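Local coordinates for phiAB6 tailspike (PDB 5JS4), which probably fragments the exopolysaccharide of Acinetobacter baumannii as the trimeric beta-helical tailspike of a bacteriophage, at residues Gln380-Tyr394 with Arg408-Leu422. Numbering follows the deposited sequence.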
loop_
_atom_site.group_PDB
_atom_site.type_symbol
_atom_site.label_atom_id
_atom_site.label_comp_id
_atom_site.label_asym_id
_atom_site.label_seq_id
_atom_site.Cartn_x
_atom_site.Cartn_y
_atom_site.Cartn_z
ATOM N N GLN A 380 -20.489 -10.321 17.811
ATOM C CA GLN A 380 -19.195 -10.588 18.435
ATOM C C GLN A 380 -18.113 -9.676 17.831
ATOM O O GLN A 380 -18.372 -8.492 17.634
ATOM C CB GLN A 380 -18.860 -12.087 18.381
ATOM C CG GLN A 380 -19.866 -12.940 19.145
ATOM C CD GLN A 380 -20.050 -12.468 20.582
ATOM O OE1 GLN A 380 -19.072 -12.241 21.301
ATOM N NE2 GLN A 380 -21.301 -12.302 21.002
ATOM N N ALA A 381 -16.923 -10.197 17.539
ATOM C CA ALA A 381 -15.827 -9.358 17.049
ATOM C C ALA A 381 -15.277 -9.871 15.725
ATOM O O ALA A 381 -15.360 -11.061 15.425
ATOM C CB ALA A 381 -14.717 -9.284 18.085
ATOM N N LEU A 382 -14.713 -8.961 14.936
ATOM C CA LEU A 382 -14.102 -9.340 13.665
ATOM C C LEU A 382 -12.921 -10.278 13.876
ATOM O O LEU A 382 -12.136 -10.107 14.808
ATOM C CB LEU A 382 -13.583 -8.119 12.903
ATOM C CG LEU A 382 -14.504 -6.936 12.629
ATOM C CD1 LEU A 382 -13.751 -5.885 11.827
ATOM C CD2 LEU A 382 -15.752 -7.382 11.892
ATOM N N VAL A 383 -12.812 -11.265 13.000
ATOM C CA VAL A 383 -11.574 -12.017 12.810
ATOM C C VAL A 383 -11.731 -12.821 11.519
ATOM O O VAL A 383 -12.672 -13.600 11.375
ATOM C CB VAL A 383 -11.195 -12.891 14.039
ATOM C CG1 VAL A 383 -12.426 -13.505 14.694
ATOM C CG2 VAL A 383 -10.166 -13.954 13.666
ATOM N N GLY A 384 -10.829 -12.599 10.566
ATOM C CA GLY A 384 -10.960 -13.205 9.241
ATOM C C GLY A 384 -12.242 -12.761 8.552
ATOM O O GLY A 384 -12.969 -13.579 7.988
ATOM N N PHE A 385 -12.502 -11.456 8.609
ATOM C CA PHE A 385 -13.746 -10.851 8.140
ATOM C C PHE A 385 -13.434 -9.977 6.930
ATOM O O PHE A 385 -12.766 -8.954 7.059
ATOM C CB PHE A 385 -14.348 -10.011 9.270
ATOM C CG PHE A 385 -15.725 -9.470 8.985
ATOM C CD1 PHE A 385 -15.891 -8.272 8.298
ATOM C CD2 PHE A 385 -16.858 -10.134 9.443
ATOM C CE1 PHE A 385 -17.156 -7.760 8.060
ATOM C CE2 PHE A 385 -18.127 -9.630 9.201
ATOM C CZ PHE A 385 -18.276 -8.441 8.510
ATOM N N ASN A 386 -13.916 -10.381 5.759
ATOM C CA ASN A 386 -13.573 -9.706 4.514
ATOM C C ASN A 386 -14.803 -9.084 3.870
ATOM O O ASN A 386 -15.802 -9.762 3.633
ATOM C CB ASN A 386 -12.895 -10.690 3.570
ATOM C CG ASN A 386 -11.655 -11.311 4.181
ATOM O OD1 ASN A 386 -11.541 -12.536 4.284
ATOM N ND2 ASN A 386 -10.728 -10.469 4.616
ATOM N N PHE A 387 -14.703 -7.787 3.593
ATOM C CA PHE A 387 -15.823 -6.963 3.156
ATOM C C PHE A 387 -15.351 -6.110 1.980
ATOM O O PHE A 387 -14.418 -5.329 2.127
ATOM C CB PHE A 387 -16.256 -6.069 4.325
ATOM C CG PHE A 387 -17.582 -5.390 4.132
ATOM C CD1 PHE A 387 -17.704 -4.279 3.312
ATOM C CD2 PHE A 387 -18.707 -5.844 4.803
ATOM C CE1 PHE A 387 -18.929 -3.649 3.148
ATOM C CE2 PHE A 387 -19.930 -5.218 4.646
ATOM C CZ PHE A 387 -20.043 -4.119 3.816
ATOM N N THR A 388 -15.978 -6.258 0.816
ATOM C CA THR A 388 -15.552 -5.489 -0.356
ATOM C C THR A 388 -16.678 -5.203 -1.345
ATOM O O THR A 388 -17.649 -5.948 -1.428
ATOM C CB THR A 388 -14.383 -6.190 -1.097
ATOM O OG1 THR A 388 -13.770 -5.274 -2.017
ATOM C CG2 THR A 388 -14.859 -7.444 -1.846
ATOM N N ASN A 389 -16.518 -4.117 -2.098
ATOM C CA ASN A 389 -17.381 -3.792 -3.231
ATOM C C ASN A 389 -18.829 -3.638 -2.788
ATOM O O ASN A 389 -19.694 -4.454 -3.111
ATOM C CB ASN A 389 -17.246 -4.823 -4.362
ATOM C CG ASN A 389 -15.940 -4.689 -5.127
ATOM O OD1 ASN A 389 -15.931 -4.448 -6.343
ATOM N ND2 ASN A 389 -14.830 -4.826 -4.425
ATOM N N ALA A 390 -19.072 -2.572 -2.034
ATOM C CA ALA A 390 -20.369 -2.330 -1.434
ATOM C C ALA A 390 -20.774 -0.882 -1.632
ATOM O O ALA A 390 -19.966 0.026 -1.435
ATOM C CB ALA A 390 -20.331 -2.661 0.045
ATOM N N TRP A 391 -22.027 -0.686 -2.034
ATOM C CA TRP A 391 -22.621 0.640 -2.137
ATOM C C TRP A 391 -23.651 0.744 -1.026
ATOM O O TRP A 391 -24.689 0.086 -1.065
ATOM C CB TRP A 391 -23.213 0.860 -3.534
ATOM C CG TRP A 391 -22.167 0.686 -4.610
ATOM C CD1 TRP A 391 -20.847 1.025 -4.519
ATOM C CD2 TRP A 391 -22.345 0.128 -5.920
ATOM N NE1 TRP A 391 -20.192 0.711 -5.681
ATOM C CE2 TRP A 391 -21.085 0.157 -6.558
ATOM C CE3 TRP A 391 -23.441 -0.400 -6.613
ATOM C CZ2 TRP A 391 -20.891 -0.320 -7.856
ATOM C CZ3 TRP A 391 -23.246 -0.874 -7.906
ATOM C CH2 TRP A 391 -21.981 -0.829 -8.512
ATOM N N LEU A 392 -23.325 1.551 -0.018
ATOM C CA LEU A 392 -24.082 1.613 1.226
ATOM C C LEU A 392 -24.681 3.005 1.366
ATOM O O LEU A 392 -24.011 3.939 1.804
ATOM C CB LEU A 392 -23.166 1.274 2.408
ATOM C CG LEU A 392 -22.494 -0.105 2.347
ATOM C CD1 LEU A 392 -21.616 -0.333 3.569
ATOM C CD2 LEU A 392 -23.517 -1.224 2.214
ATOM N N TYR A 393 -25.949 3.128 0.980
ATOM C CA TYR A 393 -26.601 4.425 0.829
ATOM C C TYR A 393 -27.705 4.637 1.866
ATOM O O TYR A 393 -28.495 3.735 2.146
ATOM C CB TYR A 393 -27.208 4.553 -0.573
ATOM C CG TYR A 393 -26.248 4.932 -1.690
ATOM C CD1 TYR A 393 -25.021 4.286 -1.849
ATOM C CD2 TYR A 393 -26.593 5.912 -2.623
ATOM C CE1 TYR A 393 -24.161 4.623 -2.882
ATOM C CE2 TYR A 393 -25.738 6.249 -3.662
ATOM C CZ TYR A 393 -24.522 5.601 -3.787
ATOM O OH TYR A 393 -23.661 5.926 -4.810
ATOM N N TYR A 394 -27.745 5.846 2.418
ATOM C CA TYR A 394 -28.874 6.341 3.224
ATOM C C TYR A 394 -29.094 5.651 4.576
ATOM O O TYR A 394 -30.200 5.717 5.117
ATOM C CB TYR A 394 -30.197 6.306 2.430
ATOM C CG TYR A 394 -30.121 6.717 0.972
ATOM C CD1 TYR A 394 -29.291 7.750 0.548
ATOM C CD2 TYR A 394 -30.906 6.077 0.019
ATOM C CE1 TYR A 394 -29.233 8.120 -0.788
ATOM C CE2 TYR A 394 -30.861 6.440 -1.315
ATOM C CZ TYR A 394 -30.023 7.459 -1.716
ATOM O OH TYR A 394 -29.977 7.813 -3.045
ATOM N N ARG A 408 -14.151 -8.763 22.969
ATOM C CA ARG A 408 -13.239 -9.779 22.440
ATOM C C ARG A 408 -12.053 -9.145 21.710
ATOM O O ARG A 408 -10.980 -9.744 21.635
ATOM C CB ARG A 408 -13.971 -10.719 21.479
ATOM C CG ARG A 408 -15.027 -11.605 22.121
ATOM C CD ARG A 408 -15.659 -12.515 21.078
ATOM N NE ARG A 408 -16.680 -13.399 21.640
ATOM C CZ ARG A 408 -16.451 -14.598 22.176
ATOM N NH1 ARG A 408 -15.219 -15.100 22.248
ATOM N NH2 ARG A 408 -17.470 -15.306 22.651
ATOM N N VAL A 409 -12.271 -7.934 21.191
ATOM C CA VAL A 409 -11.317 -7.186 20.355
ATOM C C VAL A 409 -11.366 -7.700 18.918
ATOM O O VAL A 409 -11.064 -8.861 18.649
ATOM C CB VAL A 409 -9.863 -7.189 20.891
ATOM C CG1 VAL A 409 -8.974 -6.310 20.018
ATOM C CG2 VAL A 409 -9.821 -6.696 22.330
ATOM N N SER A 410 -11.766 -6.817 18.008
ATOM C CA SER A 410 -11.830 -7.127 16.585
ATOM C C SER A 410 -10.436 -7.129 15.975
ATOM O O SER A 410 -9.611 -6.269 16.290
ATOM C CB SER A 410 -12.704 -6.103 15.860
ATOM O OG SER A 410 -14.071 -6.293 16.170
ATOM N N THR A 411 -10.177 -8.109 15.113
ATOM C CA THR A 411 -8.921 -8.181 14.379
ATOM C C THR A 411 -9.147 -8.579 12.933
ATOM O O THR A 411 -10.232 -9.026 12.555
ATOM C CB THR A 411 -7.943 -9.221 14.970
ATOM O OG1 THR A 411 -8.371 -10.543 14.616
ATOM C CG2 THR A 411 -7.839 -9.096 16.485
ATOM N N THR A 412 -8.094 -8.407 12.141
ATOM C CA THR A 412 -7.966 -9.014 10.818
ATOM C C THR A 412 -9.241 -8.939 9.972
ATOM O O THR A 412 -9.692 -9.934 9.393
ATOM C CB THR A 412 -7.437 -10.462 10.923
ATOM O OG1 THR A 412 -8.292 -11.254 11.763
ATOM C CG2 THR A 412 -6.030 -10.460 11.499
ATOM N N GLY A 413 -9.806 -7.736 9.916
ATOM C CA GLY A 413 -10.939 -7.433 9.056
ATOM C C GLY A 413 -10.488 -6.546 7.914
ATOM O O GLY A 413 -9.680 -5.644 8.121
ATOM N N THR A 414 -10.995 -6.806 6.712
ATOM C CA THR A 414 -10.660 -5.989 5.549
ATOM C C THR A 414 -11.916 -5.315 5.009
ATOM O O THR A 414 -12.982 -5.931 4.924
ATOM C CB THR A 414 -9.967 -6.805 4.440
ATOM O OG1 THR A 414 -10.866 -7.790 3.915
ATOM C CG2 THR A 414 -8.711 -7.489 4.981
ATOM N N PHE A 415 -11.766 -4.043 4.652
ATOM C CA PHE A 415 -12.865 -3.203 4.209
ATOM C C PHE A 415 -12.400 -2.415 2.995
ATOM O O PHE A 415 -11.690 -1.423 3.136
ATOM C CB PHE A 415 -13.307 -2.284 5.346
ATOM C CG PHE A 415 -13.850 -3.032 6.525
ATOM C CD1 PHE A 415 -15.177 -3.441 6.551
ATOM C CD2 PHE A 415 -13.026 -3.372 7.586
ATOM C CE1 PHE A 415 -15.678 -4.150 7.629
ATOM C CE2 PHE A 415 -13.519 -4.090 8.662
ATOM C CZ PHE A 415 -14.846 -4.478 8.683
ATOM N N HIS A 416 -12.780 -2.885 1.808
ATOM C CA HIS A 416 -12.286 -2.324 0.550
ATOM C C HIS A 416 -13.417 -1.941 -0.385
ATOM O O HIS A 416 -14.453 -2.595 -0.412
ATOM C CB HIS A 416 -11.414 -3.341 -0.194
ATOM C CG HIS A 416 -10.168 -3.738 0.535
ATOM N ND1 HIS A 416 -9.483 -4.899 0.248
ATOM C CD2 HIS A 416 -9.485 -3.138 1.537
ATOM C CE1 HIS A 416 -8.427 -4.992 1.037
ATOM N NE2 HIS A 416 -8.403 -3.933 1.825
ATOM N N ASN A 417 -13.190 -0.906 -1.190
ATOM C CA ASN A 417 -14.109 -0.548 -2.271
ATOM C C ASN A 417 -15.530 -0.335 -1.753
ATOM O O ASN A 417 -16.477 -0.939 -2.260
ATOM C CB ASN A 417 -14.122 -1.624 -3.380
ATOM C CG ASN A 417 -12.748 -1.914 -3.980
ATOM O OD1 ASN A 417 -12.566 -2.947 -4.630
ATOM N ND2 ASN A 417 -11.798 -1.015 -3.799
ATOM N N ILE A 418 -15.671 0.506 -0.730
ATOM C CA ILE A 418 -16.979 0.797 -0.150
ATOM C C ILE A 418 -17.341 2.256 -0.381
ATOM O O ILE A 418 -16.555 3.158 -0.073
ATOM C CB ILE A 418 -17.044 0.518 1.365
ATOM C CG1 ILE A 418 -16.471 -0.865 1.695
ATOM C CG2 ILE A 418 -18.492 0.624 1.843
ATOM C CD1 ILE A 418 -16.292 -1.115 3.179
ATOM N N TYR A 419 -18.540 2.465 -0.918
ATOM C CA TYR A 419 -19.098 3.785 -1.176
ATOM C C TYR A 419 -20.204 4.032 -0.152
ATOM O O TYR A 419 -21.285 3.453 -0.256
ATOM C CB TYR A 419 -19.671 3.815 -2.597
ATOM C CG TYR A 419 -19.863 5.173 -3.254
ATOM C CD1 TYR A 419 -20.046 6.345 -2.513
ATOM C CD2 TYR A 419 -19.899 5.266 -4.638
ATOM C CE1 TYR A 419 -20.235 7.569 -3.147
ATOM C CE2 TYR A 419 -20.086 6.477 -5.275
ATOM C CZ TYR A 419 -20.255 7.625 -4.529
ATOM O OH TYR A 419 -20.440 8.819 -5.189
ATOM N N PHE A 420 -19.916 4.864 0.845
ATOM C CA PHE A 420 -20.914 5.299 1.822
ATOM C C PHE A 420 -21.482 6.639 1.351
ATOM O O PHE A 420 -20.734 7.614 1.237
ATOM C CB PHE A 420 -20.286 5.504 3.206
ATOM C CG PHE A 420 -19.640 4.277 3.803
ATOM C CD1 PHE A 420 -20.369 3.412 4.605
ATOM C CD2 PHE A 420 -18.284 4.028 3.621
ATOM C CE1 PHE A 420 -19.773 2.303 5.185
ATOM C CE2 PHE A 420 -17.679 2.922 4.201
ATOM C CZ PHE A 420 -18.426 2.060 4.985
ATOM N N GLN A 421 -22.788 6.706 1.091
ATOM C CA GLN A 421 -23.399 7.950 0.608
ATOM C C GLN A 421 -24.676 8.323 1.352
ATOM O O GLN A 421 -25.563 7.488 1.553
ATOM C CB GLN A 421 -23.690 7.879 -0.896
ATOM C CG GLN A 421 -24.139 9.217 -1.482
ATOM C CD GLN A 421 -24.196 9.235 -3.002
ATOM O OE1 GLN A 421 -23.305 8.718 -3.680
ATOM N NE2 GLN A 421 -25.239 9.850 -3.547
ATOM N N LEU A 422 -24.750 9.594 1.747
ATOM C CA LEU A 422 -25.975 10.213 2.272
ATOM C C LEU A 422 -26.566 9.511 3.501
ATOM O O LEU A 422 -27.787 9.437 3.669
ATOM C CB LEU A 422 -27.011 10.379 1.148
ATOM C CG LEU A 422 -26.741 11.572 0.224
ATOM C CD1 LEU A 422 -27.545 11.467 -1.063
ATOM C CD2 LEU A 422 -27.035 12.889 0.932
HETATM O O HOH W 1 -11.593 -11.199 17.278
HETATM O O HOH W 2 -8.989 -10.810 6.755
HETATM O O HOH W 3 -11.993 -6.906 1.658
HETATM O O HOH W 4 -13.113 -4.624 -7.480
HETATM O O HOH W 5 -17.494 1.066 -4.345
#
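With CG anti to the carbonyl carbon (chi1 -63°), the F415 ring leans toward strand 385-388, whereas F385 and F387 hold CG anti to the backbone N (-173° and -167°); F415 meets both rings obliquely, and the three form an aromatic cluster. L382 CD1 closes in on the edge of F415, in the ring plane, 3.6 Å from CZ. Crossing at about a right angle, I418 sets CD1 3.5 Å from F387 CD1. L392 CD1 touches both I418 CG2 and F420 CE1. These apolar groups help to fill the interior of a right-handed parallel beta-helix of the pectate lyase-like kind, where residues 380-394 and 408-422 are equivalent parts of successive coils. The axes of strands 385-388 and 413-416 run parallel, 4.7 Å apart at their closest, and 390-393 lies beside 418-421, beyond the corner at N389 and N417. On the opposite face N386 ND2 donates to T414 OG1 (2.8 Å), nearly in its own amide plane. At the corner N389 ND2 donates to T388 OG1 (2.7 Å) and makes only a weak, bent hydrogen bond to N417 OD1. Farther along, Q421 CB sits over the centre of the Y393 ring at 3.6 Å, a CH-pi contact, while Y393 turns its edge to the face of Y419. The Y393 hydroxyl hydrogen-bonds Y360 of the second subunit, and Y419 OH pairs with E445. At the other end of the contact R408 NE donates a hydrogen bond to Q380 OE1 (2.7 Å), which lies in the guanidinium plane.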